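Local coordinates for protein TssK (Serratia sp. FS14, PDB 5Y0E) that serves as a trimeric baseplate component of the bacterial type VI secretion system and probably couples the baseplate to the membrane complex, at residues M13-P17 with H18-Q22; L48-Q52 with T53-Q57; N204-Q207 with G208-Q212. All coordinates share one frame; numbering follows the deposited sequence.

Contact 1: residues M13-P17 with H18-Q22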
loop_
_atom_site.group_PDB
_atom_site.type_symbol
_atom_site.label_atom_id
_atom_site.label_comp_id
_atom_site.label_asym_id
_atom_site.label_seq_id
_atom_site.Cartn_x
_atom_site.Cartn_y
_atom_site.Cartn_z
ATOM N N MET A 13 21.006 5.964 -49.831
ATOM C CA MET A 13 20.706 4.573 -49.553
ATOM C C MET A 13 19.544 4.123 -50.423
ATOM O O MET A 13 18.631 4.889 -50.720
ATOM C CB MET A 13 20.360 4.402 -48.075
ATOM C CG MET A 13 20.428 2.977 -47.548
ATOM S SD MET A 13 20.208 2.918 -45.758
ATOM C CE MET A 13 18.730 3.893 -45.592
ATOM N N PHE A 14 19.587 2.883 -50.869
ATOM C CA PHE A 14 18.444 2.345 -51.581
ATOM C C PHE A 14 17.459 1.754 -50.579
ATOM O O PHE A 14 17.837 0.935 -49.736
ATOM C CB PHE A 14 18.863 1.294 -52.598
ATOM C CG PHE A 14 17.721 0.767 -53.373
ATOM C CD1 PHE A 14 16.810 1.637 -53.939
ATOM C CD2 PHE A 14 17.518 -0.583 -53.500
ATOM C CE1 PHE A 14 15.733 1.170 -54.638
ATOM C CE2 PHE A 14 16.440 -1.060 -54.201
ATOM C CZ PHE A 14 15.544 -0.179 -54.771
ATOM N N LEU A 15 16.227 2.225 -50.587
ATOM C CA LEU A 15 15.268 1.747 -49.620
ATOM C C LEU A 15 14.665 0.407 -49.942
ATOM O O LEU A 15 14.277 0.148 -51.047
ATOM C CB LEU A 15 14.129 2.748 -49.435
ATOM C CG LEU A 15 14.355 4.091 -48.767
ATOM C CD1 LEU A 15 13.111 4.929 -48.828
ATOM C CD2 LEU A 15 14.798 3.939 -47.341
ATOM N N ARG A 16 14.583 -0.438 -48.933
ATOM C CA ARG A 16 13.971 -1.738 -49.057
ATOM C C ARG A 16 13.021 -1.958 -47.887
ATOM O O ARG A 16 12.972 -1.170 -46.980
ATOM C CB ARG A 16 15.021 -2.815 -49.176
ATOM C CG ARG A 16 15.369 -3.076 -50.617
ATOM C CD ARG A 16 16.426 -4.123 -50.765
ATOM N NE ARG A 16 15.841 -5.388 -51.120
ATOM C CZ ARG A 16 16.539 -6.498 -51.248
ATOM N NH1 ARG A 16 17.839 -6.479 -51.066
ATOM N NH2 ARG A 16 15.944 -7.624 -51.570
ATOM N N PRO A 17 12.227 -3.017 -47.925
ATOM C CA PRO A 17 11.269 -3.234 -46.848
ATOM C C PRO A 17 11.957 -3.464 -45.530
ATOM O O PRO A 17 11.513 -3.039 -44.507
ATOM C CB PRO A 17 10.543 -4.496 -47.286
ATOM C CG PRO A 17 10.827 -4.634 -48.723
ATOM C CD PRO A 17 12.180 -4.086 -48.918
ATOM N N HIS A 18 13.058 -4.159 -45.592
ATOM C CA HIS A 18 13.853 -4.467 -44.439
ATOM C C HIS A 18 14.158 -3.280 -43.526
ATOM O O HIS A 18 14.172 -3.434 -42.332
ATOM C CB HIS A 18 15.138 -5.116 -44.894
ATOM C CG HIS A 18 14.961 -6.106 -45.993
ATOM N ND1 HIS A 18 13.737 -6.612 -46.354
ATOM C CD2 HIS A 18 15.856 -6.669 -46.830
ATOM C CE1 HIS A 18 13.885 -7.448 -47.357
ATOM N NE2 HIS A 18 15.163 -7.503 -47.666
ATOM N N HIS A 19 14.446 -2.115 -44.081
ATOM C CA HIS A 19 14.683 -0.949 -43.289
ATOM C C HIS A 19 13.535 -0.659 -42.361
ATOM O O HIS A 19 13.724 -0.517 -41.186
ATOM C CB HIS A 19 14.902 0.240 -44.190
ATOM C CG HIS A 19 16.124 0.124 -45.020
ATOM N ND1 HIS A 19 16.083 0.062 -46.385
ATOM C CD2 HIS A 19 17.421 0.029 -44.677
ATOM C CE1 HIS A 19 17.304 -0.067 -46.851
ATOM N NE2 HIS A 19 18.135 -0.090 -45.834
ATOM N N PHE A 20 12.338 -0.556 -42.887
ATOM C CA PHE A 20 11.217 -0.261 -42.048
ATOM C C PHE A 20 10.954 -1.363 -41.060
ATOM O O PHE A 20 10.570 -1.116 -39.956
ATOM C CB PHE A 20 10.006 -0.015 -42.905
ATOM C CG PHE A 20 10.186 1.105 -43.851
ATOM C CD1 PHE A 20 10.849 0.915 -45.028
ATOM C CD2 PHE A 20 9.719 2.348 -43.553
ATOM C CE1 PHE A 20 11.033 1.941 -45.899
ATOM C CE2 PHE A 20 9.896 3.383 -44.421
ATOM C CZ PHE A 20 10.559 3.176 -45.598
ATOM N N GLN A 21 11.167 -2.587 -41.477
ATOM C CA GLN A 21 10.964 -3.733 -40.610
ATOM C C GLN A 21 11.882 -3.671 -39.398
ATOM O O GLN A 21 11.426 -3.710 -38.253
ATOM C CB GLN A 21 11.194 -5.012 -41.408
ATOM C CG GLN A 21 10.206 -5.217 -42.529
ATOM C CD GLN A 21 10.505 -6.459 -43.338
ATOM O OE1 GLN A 21 11.537 -7.094 -43.160
ATOM N NE2 GLN A 21 9.615 -6.791 -44.248
ATOM N N GLN A 22 13.188 -3.575 -39.637
ATOM C CA GLN A 22 14.132 -3.521 -38.533
ATOM C C GLN A 22 13.936 -2.275 -37.695
ATOM O O GLN A 22 14.229 -2.280 -36.498
ATOM C CB GLN A 22 15.547 -3.569 -39.075
ATOM C CG GLN A 22 15.779 -4.726 -39.982
ATOM C CD GLN A 22 15.748 -6.032 -39.249
ATOM O OE1 GLN A 22 16.625 -6.310 -38.449
ATOM N NE2 GLN A 22 14.747 -6.844 -39.521
#

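Contact 2: residues L48-Q52 with T53-Q57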
loop_
_atom_site.group_PDB
_atom_site.type_symbol
_atom_site.label_atom_id
_atom_site.label_comp_id
_atom_site.label_asym_id
_atom_site.label_seq_id
_atom_site.Cartn_x
_atom_site.Cartn_y
_atom_site.Cartn_z
ATOM N N LEU A 48 -10.724 -8.875 -19.583
ATOM C CA LEU A 48 -10.926 -10.236 -20.062
ATOM C C LEU A 48 -12.416 -10.493 -20.027
ATOM O O LEU A 48 -13.018 -10.437 -18.958
ATOM C CB LEU A 48 -10.181 -11.244 -19.195
ATOM C CG LEU A 48 -10.154 -12.680 -19.655
ATOM C CD1 LEU A 48 -9.938 -12.715 -21.126
ATOM C CD2 LEU A 48 -9.036 -13.381 -18.998
ATOM N N ASP A 49 -13.016 -10.740 -21.185
ATOM C CA ASP A 49 -14.440 -11.019 -21.260
ATOM C C ASP A 49 -14.654 -12.330 -21.991
ATOM O O ASP A 49 -14.558 -12.392 -23.220
ATOM C CB ASP A 49 -15.201 -9.899 -21.948
ATOM C CG ASP A 49 -16.705 -10.107 -21.873
ATOM O OD1 ASP A 49 -17.164 -10.936 -21.062
ATOM O OD2 ASP A 49 -17.437 -9.441 -22.626
ATOM N N LEU A 50 -14.977 -13.364 -21.239
ATOM C CA LEU A 50 -15.258 -14.654 -21.831
ATOM C C LEU A 50 -16.707 -14.708 -22.300
ATOM O O LEU A 50 -17.613 -14.215 -21.626
ATOM C CB LEU A 50 -14.972 -15.745 -20.812
ATOM C CG LEU A 50 -14.735 -17.129 -21.351
ATOM C CD1 LEU A 50 -13.712 -17.784 -20.482
ATOM C CD2 LEU A 50 -16.039 -17.888 -21.324
ATOM N N ASP A 51 -16.928 -15.289 -23.469
ATOM C CA ASP A 51 -18.289 -15.407 -23.966
ATOM C C ASP A 51 -18.954 -16.615 -23.331
ATOM O O ASP A 51 -18.584 -17.761 -23.601
ATOM C CB ASP A 51 -18.333 -15.518 -25.480
ATOM C CG ASP A 51 -19.749 -15.516 -25.997
ATOM O OD1 ASP A 51 -20.564 -14.695 -25.518
ATOM O OD2 ASP A 51 -20.059 -16.347 -26.858
ATOM N N GLN A 52 -19.944 -16.354 -22.494
ATOM C CA GLN A 52 -20.616 -17.425 -21.782
ATOM C C GLN A 52 -21.541 -18.202 -22.703
ATOM O O GLN A 52 -21.663 -19.426 -22.581
ATOM C CB GLN A 52 -21.391 -16.836 -20.614
ATOM C CG GLN A 52 -20.501 -16.232 -19.575
ATOM C CD GLN A 52 -19.874 -17.292 -18.707
ATOM O OE1 GLN A 52 -20.477 -18.339 -18.454
ATOM N NE2 GLN A 52 -18.651 -17.036 -18.248
ATOM N N THR A 53 -22.199 -17.496 -23.624
ATOM C CA THR A 53 -23.124 -18.140 -24.545
ATOM C C THR A 53 -22.446 -19.265 -25.314
ATOM O O THR A 53 -23.022 -20.339 -25.486
ATOM C CB THR A 53 -23.698 -17.104 -25.504
ATOM O OG1 THR A 53 -22.748 -16.848 -26.540
ATOM C CG2 THR A 53 -23.963 -15.805 -24.780
ATOM N N LEU A 54 -21.220 -19.053 -25.770
ATOM C CA LEU A 54 -20.541 -20.120 -26.487
ATOM C C LEU A 54 -20.007 -21.204 -25.575
ATOM O O LEU A 54 -19.581 -22.249 -26.071
ATOM C CB LEU A 54 -19.390 -19.567 -27.318
ATOM C CG LEU A 54 -19.599 -19.620 -28.830
ATOM C CD1 LEU A 54 -20.648 -18.635 -29.260
ATOM C CD2 LEU A 54 -18.300 -19.342 -29.544
ATOM N N LEU A 55 -19.992 -20.983 -24.265
ATOM C CA LEU A 55 -19.574 -22.051 -23.373
ATOM C C LEU A 55 -20.435 -23.271 -23.566
ATOM O O LEU A 55 -19.989 -24.396 -23.334
ATOM C CB LEU A 55 -19.658 -21.599 -21.931
ATOM C CG LEU A 55 -18.429 -20.840 -21.508
ATOM C CD1 LEU A 55 -18.625 -20.385 -20.107
ATOM C CD2 LEU A 55 -17.246 -21.753 -21.621
ATOM N N ARG A 56 -21.658 -23.066 -24.014
ATOM C CA ARG A 56 -22.627 -24.133 -24.124
ATOM C C ARG A 56 -22.405 -25.006 -25.334
ATOM O O ARG A 56 -23.228 -25.878 -25.604
ATOM C CB ARG A 56 -24.018 -23.537 -24.168
ATOM C CG ARG A 56 -24.102 -22.331 -23.275
ATOM C CD ARG A 56 -25.515 -21.917 -23.018
ATOM N NE ARG A 56 -26.176 -21.450 -24.223
ATOM C CZ ARG A 56 -27.051 -20.449 -24.241
ATOM N NH1 ARG A 56 -27.347 -19.812 -23.116
ATOM N NH2 ARG A 56 -27.623 -20.075 -25.381
ATOM N N GLN A 57 -21.326 -24.815 -26.069
ATOM C CA GLN A 57 -21.074 -25.670 -27.217
ATOM C C GLN A 57 -19.665 -26.233 -27.185
ATOM O O GLN A 57 -19.110 -26.587 -28.223
ATOM C CB GLN A 57 -21.315 -24.918 -28.516
ATOM C CG GLN A 57 -22.300 -23.796 -28.367
ATOM C CD GLN A 57 -22.367 -22.926 -29.610
ATOM O OE1 GLN A 57 -21.589 -23.112 -30.545
ATOM N NE2 GLN A 57 -23.280 -21.955 -29.619
#

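Contact 3: residues N204-Q207 with G208-Q212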
loop_
_atom_site.group_PDB
_atom_site.type_symbol
_atom_site.label_atom_id
_atom_site.label_comp_id
_atom_site.label_asym_id
_atom_site.label_seq_id
_atom_site.Cartn_x
_atom_site.Cartn_y
_atom_site.Cartn_z
ATOM N N ASN A 204 -13.677 -6.570 -1.509
ATOM C CA ASN A 204 -14.941 -6.177 -0.930
ATOM C C ASN A 204 -15.238 -6.976 0.328
ATOM O O ASN A 204 -15.737 -6.430 1.314
ATOM C CB ASN A 204 -16.033 -6.315 -1.981
ATOM C CG ASN A 204 -17.362 -5.878 -1.486
ATOM O OD1 ASN A 204 -17.565 -4.740 -1.074
ATOM N ND2 ASN A 204 -18.291 -6.788 -1.514
ATOM N N ASP A 205 -14.895 -8.256 0.333
ATOM C CA ASP A 205 -15.068 -9.055 1.536
ATOM C C ASP A 205 -14.192 -8.559 2.672
ATOM O O ASP A 205 -14.656 -8.402 3.800
ATOM C CB ASP A 205 -14.764 -10.513 1.244
ATOM C CG ASP A 205 -15.839 -11.170 0.448
ATOM O OD1 ASP A 205 -16.978 -10.684 0.459
ATOM O OD2 ASP A 205 -15.541 -12.174 -0.195
ATOM N N LEU A 206 -12.912 -8.335 2.403
ATOM C CA LEU A 206 -12.028 -7.921 3.479
ATOM C C LEU A 206 -12.472 -6.592 4.080
ATOM O O LEU A 206 -12.378 -6.384 5.293
ATOM C CB LEU A 206 -10.600 -7.842 2.974
ATOM C CG LEU A 206 -9.634 -7.335 4.022
ATOM C CD1 LEU A 206 -9.624 -8.296 5.187
ATOM C CD2 LEU A 206 -8.259 -7.177 3.452
ATOM N N GLN A 207 -12.998 -5.694 3.252
ATOM C CA GLN A 207 -13.443 -4.419 3.777
ATOM C C GLN A 207 -14.614 -4.610 4.724
ATOM O O GLN A 207 -14.646 -4.019 5.802
ATOM C CB GLN A 207 -13.781 -3.471 2.628
ATOM C CG GLN A 207 -14.367 -2.136 3.071
ATOM C CD GLN A 207 -14.481 -1.095 1.953
ATOM O OE1 GLN A 207 -13.764 -0.106 1.942
ATOM N NE2 GLN A 207 -15.387 -1.316 1.030
ATOM N N GLY A 208 -15.563 -5.460 4.366
ATOM C CA GLY A 208 -16.711 -5.651 5.224
ATOM C C GLY A 208 -16.349 -6.314 6.531
ATOM O O GLY A 208 -16.897 -5.990 7.579
ATOM N N LEU A 209 -15.419 -7.249 6.492
ATOM C CA LEU A 209 -14.922 -7.808 7.729
ATOM C C LEU A 209 -14.287 -6.724 8.577
ATOM O O LEU A 209 -14.605 -6.579 9.764
ATOM C CB LEU A 209 -13.936 -8.929 7.429
ATOM C CG LEU A 209 -13.554 -9.797 8.624
ATOM C CD1 LEU A 209 -14.774 -10.310 9.403
ATOM C CD2 LEU A 209 -12.774 -10.953 8.113
ATOM N N LEU A 210 -13.421 -5.914 7.972
ATOM C CA LEU A 210 -12.786 -4.874 8.755
ATOM C C LEU A 210 -13.805 -3.872 9.267
ATOM O O LEU A 210 -13.662 -3.361 10.376
ATOM C CB LEU A 210 -11.702 -4.192 7.948
ATOM C CG LEU A 210 -10.569 -5.108 7.538
ATOM C CD1 LEU A 210 -9.644 -4.395 6.586
ATOM C CD2 LEU A 210 -9.815 -5.605 8.739
ATOM N N GLN A 211 -14.865 -3.609 8.515
ATOM C CA GLN A 211 -15.865 -2.707 9.057
ATOM C C GLN A 211 -16.602 -3.357 10.213
ATOM O O GLN A 211 -16.929 -2.690 11.197
ATOM C CB GLN A 211 -16.828 -2.256 7.969
ATOM C CG GLN A 211 -16.189 -1.304 6.974
ATOM C CD GLN A 211 -16.897 -1.294 5.651
ATOM O OE1 GLN A 211 -17.657 -2.200 5.343
ATOM N NE2 GLN A 211 -16.646 -0.276 4.854
ATOM N N GLN A 212 -16.838 -4.661 10.127
ATOM C CA GLN A 212 -17.554 -5.335 11.195
ATOM C C GLN A 212 -16.721 -5.365 12.472
ATOM O O GLN A 212 -17.191 -4.960 13.539
ATOM C CB GLN A 212 -17.959 -6.730 10.735
ATOM C CG GLN A 212 -19.071 -6.711 9.709
ATOM C CD GLN A 212 -19.076 -7.907 8.769
ATOM O OE1 GLN A 212 -18.272 -8.808 8.889
ATOM N NE2 GLN A 212 -19.994 -7.910 7.829
#

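Contact 1: residues M13-P17 with H18-Q22
The backbone runs from an extended M13-R16 into the first turn of helix 17-37, where Q21 N makes the α-helical bond to P17 O (3.1 Å). R16 N, just ahead of this turn, donates to H19 ND1 at 3.0 Å with an N-H...N angle of 166°, in the plane of the imidazole. This resembles the return bond of a capping box, in which the residue at the third helical position accepts the N-H at the N-cap; here the acceptor is an imidazole. The H19 torsion, with CG beside the backbone N (chi1 -65°), turns the ring back along the incoming chain. At the ring's edge, near its plane, H19 CE1 approaches F14 O at 3.1 Å. M13 comes from the opposite direction and lays its methyl over one face, a CH-pi contact with CE 4.2 Å from the H19 ring centroid. The turn is packed between subunits: E11 of a third subunit forms a salt bridge with R16 NE, and W9 of that subunit stacks on F20. The second subunit binds the Q21 amide through D133 and L134, and its G140 O is hydrogen-bonded to H18 NE2. H18 and R16 point the same way, their flat groups 40° apart, and the H18 ring sets NE2 over the centre of the R16 guanidinium, 4.0 Å from R16 CZ.

Contact 2: residues L48-Q52 with T53-Q57
D51 and T53 are joined through one carboxylate oxygen. T53 OG1 donates to D51 OD2 at 2.8 Å, arriving on the syn side and 26° out of the carboxylate plane. The same oxygen also accepts L54 N at 3.1 Å, this time from well above that plane and with a bent N-H...O angle of 139°. Both donors come in on the same face, so two bonds grip OD2 and limit the rotation of the carboxylate about its bond to CB. L54 also lays its aliphatic branch beside the carboxylate, with CD1 of L54 3.4 Å from OD2 of D51. D51 can offer the group because its CG is anti to the backbone N (chi1 -175°), which swings it forward along the chain.

The backbone bond is L55 N to Q52 O, 2.8 Å long. It closes a type I beta turn whose corners are T53 and L54, and a second turn follows directly, where Q57 N bonds to L54 O at 3.1 Å. The chain therefore leaves strand 44-50, the first strand of a three-stranded antiparallel sheet, in a short helix-like coil before reaching strand 59-60. D51 keeps a backbone bond to A61, and L55 has one with L180.

The apolar contact is between L50 and L55. L50 meets L55 at about a right angle, CD2 of L50 lying 3.8 Å from CD1 of L55, and both leucines rest on L182 of strand 180-182.

A polar amide also packs against a methyl of L55. Q52 runs alongside L55 in the same direction, and the bend of its chain at chi2 brings the amide beside the leucine, with Q52 OE1 3.2 Å from L55 CD1.

Contact 3: residues N204-Q207 with G208-Q212
Helix 197-222 belongs to the helical middle part of TssK, and N204-Q212 is a regular α-helical run within it, with Q207 and Q211 one turn apart on one flank and L206 and L210 on another. Four successive backbone bonds join each residue to the one four positions on. The straightest is L209 N to D205 O, 3.0 Å long with an N-H...O angle of 169°, and the shortest is Q211 N to Q207 O at 2.8 Å. G208 N closes the first of the four on N204 O at 3.2 Å.

On the buried flank L206 and L210 slant across each other. CG of L206 is anti to its own N (chi1 177°), whereas L210 carries CG beside its backbone N, and these two choices bring CD1 of L210 to 3.9 Å from CG of L206. L210 also folds back against the helix backbone, its CG lying 3.2 Å from O of L206.

The two glutamines meet otherwise. Q207 is extended beyond CG, toward helix 229-253, and Q211 NE2 touches the aliphatic part of that chain, 3.4 Å from Q207 CG. Their amide planes are only 9° apart, yet the ends stay separated, OE1 of Q207 being 4.1 Å from NE2 of Q211.

Around the segment, helix 259-273 covers the leucine flank, with W266 on L206 and F269 on L210, while L309 of helix 294-309 packs on L209 and L210. Helix 229-253 brings V248 and Y252 to Q207 and H244 to L210, and T321 of strand 317-324 touches Q211 and Q212.

From the N terminus the three contacts come in series, and none crosses or encloses another. Each joins chain neighbours within a turn or so, so no long loop is closed. Contact 1 starts helix 17-37 at the trimer interface, its centre about 47 Å from the centre of the chain. That helix leads on to strand 44-50, where contact 2 turns the chain toward strand 59-60; the two centres are about 43 Å apart. Contact 3 lies far along the sequence in the helical part, about 32 Å from contact 2 between centres. No other subunit touches contacts 2 and 3, in contrast to contact 1, which meets both partners.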